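Local coordinates for IMPACT family member YigZ (Escherichia coli, PDB 1VI7), which is of unknown cellular role but may bind guanyl nucleotides and other anions and hydrolyse ribonucleoside triphosphates, at residues V102-G107 with G114-A119; A52-V57 with K118-G123; A88-S93 with Q126-L131. One frame throughout, in Å; residues are numbered along the deposited sequence.

Contact 1: residues V102-G107 with G114-A119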
# COMPACT_ATOMS: atom_id res chain seq x y z
N VAL A 102 15.42 6.38 -4.25
CA VAL A 102 16.67 6.44 -5.05
C VAL A 102 17.78 6.76 -4.06
O VAL A 102 17.43 7.21 -2.95
CB VAL A 102 16.53 7.33 -6.25
CG1 VAL A 102 17.68 7.14 -7.23
CG2 VAL A 102 15.21 7.01 -6.99
N VAL A 103 18.96 6.17 -4.17
CA VAL A 103 20.06 6.34 -3.21
C VAL A 103 21.22 6.98 -3.94
O VAL A 103 21.72 6.43 -4.93
CB VAL A 103 20.42 5.00 -2.58
CG1 VAL A 103 21.76 5.02 -1.85
CG2 VAL A 103 19.33 4.59 -1.58
N ARG A 104 21.65 8.21 -3.53
CA ARG A 104 22.71 8.78 -4.34
C ARG A 104 24.08 8.82 -3.71
O ARG A 104 24.34 9.38 -2.66
CB ARG A 104 22.34 10.13 -4.96
CG ARG A 104 23.31 10.46 -6.12
CD ARG A 104 23.31 11.93 -6.39
NE ARG A 104 24.19 12.36 -7.49
CZ ARG A 104 24.25 13.67 -7.81
NH1 ARG A 104 23.50 14.52 -7.12
NH2 ARG A 104 25.03 14.10 -8.78
N TYR A 105 25.03 8.23 -4.44
CA TYR A 105 26.44 8.26 -4.11
C TYR A 105 27.10 9.25 -5.10
O TYR A 105 27.14 8.97 -6.29
CB TYR A 105 27.05 6.88 -4.27
CG TYR A 105 26.76 5.83 -3.23
CD1 TYR A 105 27.56 5.69 -2.09
CD2 TYR A 105 25.75 4.89 -3.41
CE1 TYR A 105 27.31 4.71 -1.16
CE2 TYR A 105 25.50 3.89 -2.48
CZ TYR A 105 26.27 3.82 -1.35
OH TYR A 105 26.04 2.85 -0.40
N TYR A 106 27.42 10.46 -4.63
CA TYR A 106 28.03 11.47 -5.49
C TYR A 106 29.35 10.98 -6.07
O TYR A 106 30.21 10.47 -5.36
CB TYR A 106 28.25 12.78 -4.74
CG TYR A 106 28.83 13.92 -5.55
CD1 TYR A 106 28.17 14.38 -6.68
CD2 TYR A 106 29.98 14.60 -5.16
CE1 TYR A 106 28.68 15.43 -7.42
CE2 TYR A 106 30.48 15.66 -5.89
CZ TYR A 106 29.81 16.08 -7.01
OH TYR A 106 30.27 17.15 -7.75
N GLY A 107 29.53 11.21 -7.38
CA GLY A 107 30.73 10.77 -8.03
C GLY A 107 31.80 11.77 -8.29
O GLY A 107 32.80 11.40 -8.96
N GLY A 114 18.05 19.01 -15.40
CA GLY A 114 17.58 17.93 -16.26
C GLY A 114 18.23 16.61 -15.86
O GLY A 114 17.56 15.63 -15.55
N GLY A 115 19.55 16.61 -15.73
CA GLY A 115 20.35 15.48 -15.38
C GLY A 115 19.85 14.73 -14.15
O GLY A 115 19.95 13.50 -14.11
N LEU A 116 19.44 15.46 -13.12
CA LEU A 116 18.91 14.89 -11.90
C LEU A 116 17.53 14.28 -12.12
O LEU A 116 17.27 13.23 -11.57
CB LEU A 116 18.76 15.96 -10.80
CG LEU A 116 20.08 16.59 -10.34
CD1 LEU A 116 19.82 17.57 -9.23
CD2 LEU A 116 21.07 15.51 -9.93
N VAL A 117 16.69 14.96 -12.89
CA VAL A 117 15.37 14.46 -13.21
C VAL A 117 15.44 13.13 -13.94
O VAL A 117 14.71 12.20 -13.59
CB VAL A 117 14.54 15.47 -14.02
CG1 VAL A 117 13.32 14.82 -14.67
CG2 VAL A 117 14.14 16.61 -13.08
N LYS A 118 16.38 12.98 -14.88
CA LYS A 118 16.46 11.70 -15.59
C LYS A 118 17.09 10.62 -14.71
O LYS A 118 16.93 9.41 -14.96
CB LYS A 118 17.13 11.82 -16.93
CG LYS A 118 16.92 13.09 -17.70
CD LYS A 118 15.82 13.05 -18.76
CE LYS A 118 15.46 14.46 -19.22
NZ LYS A 118 16.62 15.18 -19.83
N ALA A 119 17.74 11.00 -13.62
CA ALA A 119 18.38 10.04 -12.75
C ALA A 119 17.39 9.53 -11.71
O ALA A 119 17.47 8.39 -11.26
CB ALA A 119 19.61 10.61 -12.09

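Contact 2: residues A52-V57 with K118-G123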
# COMPACT_ATOMS: atom_id res chain seq x y z
N ALA A 52 26.10 7.21 1.13
CA ALA A 52 25.43 7.82 -0.01
C ALA A 52 24.85 9.16 0.46
O ALA A 52 24.19 9.27 1.48
CB ALA A 52 24.38 6.91 -0.60
N ARG A 53 25.13 10.18 -0.34
CA ARG A 53 24.77 11.54 -0.07
C ARG A 53 23.29 11.82 0.01
O ARG A 53 22.86 12.72 0.76
CB ARG A 53 25.45 12.45 -1.11
CG ARG A 53 25.82 13.81 -0.54
CD ARG A 53 26.38 14.70 -1.60
NE ARG A 53 25.50 14.80 -2.78
CZ ARG A 53 25.96 15.40 -3.89
NH1 ARG A 53 27.20 15.89 -3.92
NH2 ARG A 53 25.16 15.49 -4.94
N HIS A 54 22.50 11.18 -0.86
CA HIS A 54 21.07 11.42 -0.92
C HIS A 54 20.25 10.14 -0.95
O HIS A 54 20.75 9.06 -1.30
CB HIS A 54 20.69 12.29 -2.13
CG HIS A 54 21.45 13.57 -2.22
ND1 HIS A 54 21.22 14.65 -1.40
CD2 HIS A 54 22.51 13.92 -2.99
CE1 HIS A 54 22.10 15.60 -1.67
NE2 HIS A 54 22.90 15.18 -2.63
N HIS A 55 19.02 10.22 -0.43
CA HIS A 55 18.06 9.14 -0.37
C HIS A 55 16.63 9.64 -0.62
O HIS A 55 15.79 9.68 0.26
CB HIS A 55 18.13 8.37 0.94
CG HIS A 55 19.48 7.87 1.35
ND1 HIS A 55 20.41 8.70 1.97
CD2 HIS A 55 20.13 6.70 1.16
CE1 HIS A 55 21.54 8.05 2.17
NE2 HIS A 55 21.40 6.83 1.69
N CYS A 56 16.34 10.00 -1.85
CA CYS A 56 15.06 10.52 -2.31
C CYS A 56 13.95 9.49 -2.32
O CYS A 56 14.15 8.29 -2.55
CB CYS A 56 15.27 11.19 -3.67
SG CYS A 56 16.92 11.97 -3.84
N VAL A 57 12.72 9.89 -1.99
CA VAL A 57 11.61 8.99 -1.78
C VAL A 57 10.36 9.39 -2.56
O VAL A 57 10.15 10.58 -2.75
CB VAL A 57 11.18 9.07 -0.28
CG1 VAL A 57 10.13 8.03 0.09
CG2 VAL A 57 12.38 9.02 0.65
N LYS A 118 16.38 12.98 -14.88
CA LYS A 118 16.46 11.70 -15.59
C LYS A 118 17.09 10.62 -14.71
O LYS A 118 16.93 9.41 -14.96
CB LYS A 118 17.13 11.82 -16.93
CG LYS A 118 16.92 13.09 -17.70
CD LYS A 118 15.82 13.05 -18.76
CE LYS A 118 15.46 14.46 -19.22
NZ LYS A 118 16.62 15.18 -19.83
N ALA A 119 17.74 11.00 -13.62
CA ALA A 119 18.38 10.04 -12.75
C ALA A 119 17.39 9.53 -11.71
O ALA A 119 17.47 8.39 -11.26
CB ALA A 119 19.61 10.61 -12.09
N TYR A 120 16.44 10.37 -11.35
CA TYR A 120 15.45 10.02 -10.35
C TYR A 120 14.18 9.49 -10.99
O TYR A 120 13.78 8.38 -10.66
CB TYR A 120 15.19 11.23 -9.47
CG TYR A 120 16.37 11.48 -8.54
CD1 TYR A 120 16.59 10.57 -7.50
CD2 TYR A 120 17.25 12.53 -8.71
CE1 TYR A 120 17.66 10.75 -6.66
CE2 TYR A 120 18.34 12.69 -7.87
CZ TYR A 120 18.52 11.81 -6.83
OH TYR A 120 19.58 11.94 -5.97
N GLY A 121 13.54 10.30 -11.83
CA GLY A 121 12.34 9.88 -12.52
C GLY A 121 12.67 8.59 -13.29
O GLY A 121 12.14 7.51 -13.03
N GLY A 122 13.68 8.68 -14.14
CA GLY A 122 14.18 7.57 -14.91
C GLY A 122 14.53 6.33 -14.11
O GLY A 122 14.48 5.21 -14.60
N GLY A 123 15.11 6.53 -12.93
CA GLY A 123 15.48 5.45 -12.03
C GLY A 123 14.23 4.67 -11.65
O GLY A 123 14.18 3.45 -11.87

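Contact 3: residues A88-S93 with Q126-L131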
# COMPACT_ATOMS: atom_id res chain seq x y z
N ALA A 88 5.50 10.70 -10.29
CA ALA A 88 4.71 10.62 -11.51
C ALA A 88 4.82 9.30 -12.25
O ALA A 88 3.90 8.92 -12.98
CB ALA A 88 4.99 11.81 -12.38
N GLN A 89 5.96 8.63 -12.13
CA GLN A 89 6.15 7.27 -12.61
C GLN A 89 5.20 6.35 -11.83
O GLN A 89 4.29 5.70 -12.37
CB GLN A 89 7.60 6.85 -12.46
CG GLN A 89 8.64 7.63 -13.25
CD GLN A 89 8.44 7.60 -14.73
OE1 GLN A 89 8.34 6.56 -15.38
NE2 GLN A 89 8.27 8.76 -15.36
N LEU A 90 5.22 6.44 -10.49
CA LEU A 90 4.31 5.56 -9.73
C LEU A 90 2.89 5.86 -10.12
O LEU A 90 2.07 5.02 -10.50
CB LEU A 90 4.61 5.64 -8.25
CG LEU A 90 6.11 5.59 -7.87
CD1 LEU A 90 6.33 6.07 -6.46
CD2 LEU A 90 6.68 4.19 -8.01
N MET A 91 2.61 7.16 -10.32
CA MET A 91 1.22 7.44 -10.79
C MET A 91 1.03 6.89 -12.17
O MET A 91 -0.02 6.39 -12.48
CB MET A 91 0.95 8.94 -10.67
CG MET A 91 0.96 9.37 -9.19
SD MET A 91 0.17 10.95 -8.93
CE MET A 91 -1.52 10.60 -9.35
N GLY A 92 2.06 6.97 -13.02
CA GLY A 92 2.00 6.47 -14.38
C GLY A 92 1.76 4.95 -14.42
O GLY A 92 0.96 4.48 -15.20
N SER A 93 2.40 4.19 -13.53
CA SER A 93 2.28 2.76 -13.54
C SER A 93 0.88 2.21 -13.32
O SER A 93 0.51 1.20 -13.95
CB SER A 93 3.24 2.10 -12.57
OG SER A 93 3.37 2.87 -11.41
N GLN A 126 13.01 2.58 -14.65
CA GLN A 126 13.69 1.35 -15.02
C GLN A 126 13.25 0.18 -14.14
O GLN A 126 13.07 -0.95 -14.58
CB GLN A 126 15.20 1.51 -14.90
CG GLN A 126 15.82 2.45 -15.92
CD GLN A 126 15.33 2.12 -17.32
OE1 GLN A 126 14.89 3.03 -18.03
NE2 GLN A 126 15.27 0.82 -17.61
N ALA A 127 13.17 0.49 -12.85
CA ALA A 127 12.82 -0.45 -11.80
C ALA A 127 11.43 -1.03 -12.08
O ALA A 127 11.15 -2.21 -11.98
CB ALA A 127 12.78 0.29 -10.46
N LEU A 128 10.58 -0.07 -12.47
CA LEU A 128 9.20 -0.33 -12.83
C LEU A 128 9.08 -1.30 -13.96
O LEU A 128 8.18 -2.15 -13.91
CB LEU A 128 8.42 0.95 -13.04
CG LEU A 128 8.15 1.73 -11.74
CD1 LEU A 128 7.59 3.09 -12.05
CD2 LEU A 128 7.23 0.94 -10.81
N ARG A 129 10.02 -1.34 -14.88
CA ARG A 129 10.05 -2.31 -15.96
C ARG A 129 10.31 -3.71 -15.40
O ARG A 129 10.15 -4.68 -16.14
CB ARG A 129 11.09 -2.01 -17.02
CG ARG A 129 10.91 -0.90 -17.98
CD ARG A 129 12.22 -0.56 -18.69
NE ARG A 129 12.22 0.82 -19.17
CZ ARG A 129 11.47 1.27 -20.17
NH1 ARG A 129 11.51 2.55 -20.53
NH2 ARG A 129 10.69 0.43 -20.85
N GLN A 130 10.86 -3.87 -14.22
CA GLN A 130 11.08 -5.22 -13.69
C GLN A 130 10.15 -5.58 -12.55
O GLN A 130 10.32 -6.64 -11.94
CB GLN A 130 12.55 -5.37 -13.27
CG GLN A 130 13.51 -4.86 -14.31
CD GLN A 130 14.98 -4.95 -14.02
OE1 GLN A 130 15.74 -4.15 -14.61
NE2 GLN A 130 15.42 -5.88 -13.18
N LEU A 131 9.16 -4.77 -12.22
CA LEU A 131 8.25 -5.02 -11.13
C LEU A 131 7.20 -6.06 -11.50
O LEU A 131 6.55 -6.01 -12.57
CB LEU A 131 7.55 -3.70 -10.69
CG LEU A 131 6.52 -3.84 -9.57
CD1 LEU A 131 7.21 -4.29 -8.28
CD2 LEU A 131 5.74 -2.59 -9.30

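Contact 1: residues V102-G107 with G114-A119
Val102 and Arg104 belong to strand 98-105, the middle strand of a five-stranded antiparallel sheet, and they face Leu116 and Ala119 on helix 113-128, which follows the strand in sequence and packs back over it. Arg104 and Leu116 form the closer pair, with NH1 of Arg104 3.8 Å from CD2 of Leu116. The two side chains cross at about a right angle, and the methyl meets the guanidinium obliquely. Arg104 reaches this far because CG lies anti to the backbone N (chi1 -163°) and the chain then runs extended to NE, so its methylenes span the gap from strand to helix. In Leu116 the first torsion (chi1 -64°) turns CG away from the carbonyl carbon and brings the branched end closer to the strand than the start of the side chain would suggest. This is sheet-to-helix packing in which one leucine methyl lies against a guanidinium nitrogen, while the leucine side chain also touches Pro78 and Thr81, neighbours that suit an apolar residue. NH1 of Arg104 forms a salt bridge with Glu77, which probably offsets the cost of burying the charge and the closeness of a second guanidinium, that of Arg53. Just past the strand, the Tyr106 ring lies beside the guanidinium of Arg104, with CD1 over one face near its rim. Further back along the strand, CG1 of Val102 approaches the carbonyl O of Ala119 at 4.2 Å. A branched valine fits an extended backbone, and the small alanine may help the helix to pack here; the CA atoms of Val102 and Ala119, the nearest pair across the segments, are 8.7 Å apart. Phe25 of the adjoining strand 23-31 touches the side chains of both Arg104 and Ala119.

Contact 2: residues A52-V57 with K118-G123
Cys56 and Tyr120 make most of this contact, the thiol of one lying against the ring of the other. SG of Cys56 is 3.9 Å from the centroid of the Tyr120 ring. It stands 44° off the ring normal, so the sulfur approaches obliquely, on the hydroxyl side of the ring. CB of Cys56 follows it in, 3.9 Å from CE1 of Tyr120. Beyond the sulfur, CB of His54 comes within 4.0 Å of the Tyr120 OH. A chi1 of -73° sends the Tyr120 ring out from the helix toward segment 52-57. A tyrosine suits this place because its ring fills the buried layer while its OH is hydrogen-bonded to Glu77. His54 is fixed from outside too, its ND1 bonding to Asp75 O. Met86 of helix 84-93 and Ala82 each touch both Cys56 and Tyr120, adding apolar neighbours around a compact, polarisable thiol. The pair is a cysteine sulfur-aromatic contact between helix 113-128 and the stretch leading into strand 57-60, where Cys56 is backbone-bonded to Val102 of strand 98-105, next to a classic beta bulge in which Arg53 and His54 both face Arg104.

Contact 3: residues A88-S93 with Q126-L131
Leu128 meets Gln89, Leu90 and Ser93 between helix 84-93 and the last part of helix 113-128. One residue before it in segment 126-131, the small Ala127 touches Thr27 and Leu29 of one strand and Val14 and Val16 of another. Leu128 itself turns to the other helix, and its CD1 does the touching: it lies 3.8 Å from CB of Gln89, 4.3 Å from CD2 of Leu90 and 4.3 Å from OG of Ser93. One methyl thus sits among Gln89, Leu90 and, one turn further on, Ser93, a fit that a branched aliphatic end provides. The polar parts find other partners: OE1 of Gln89 bonds to Asn125, and OG of Ser93 donates to the carbonyl O of Leu90 at 2.7 Å, the hydroxyl oxygen lying a little off the plane of the Leu90 carbonyl. After Leu128 a type I turn runs to Leu131, with Leu131 N bonded to Leu128 O at 3.3 Å, and the side chain of Leu131 touches Val14. The contact lies between the C-terminal parts of two neighbouring helices, with strands 14-20 and 23-31 packed against the same end of helix 113-128.

How the contacts relate
All three contacts draw on helix 113-128, taken in order along its length. Contacts 1 and 2 have centres about 5 Å apart and share Lys118 and Ala119; segments 102-107 and 52-57 run beside each other, with probable hydrogen bonds from Arg104 N to His54 O at 2.5 Å and from Val102 N to Cys56 O at 2.9 Å. The same carboxylate oxygen of Glu77 serves both contacts. Contact 3 lies further along, its centre about 14 Å from that of contact 2, which it touches through Gly121 O and Gln89 CG at 3.5 Å; from contact 1 its centre is about 17 Å away and its nearest atoms about 7 Å.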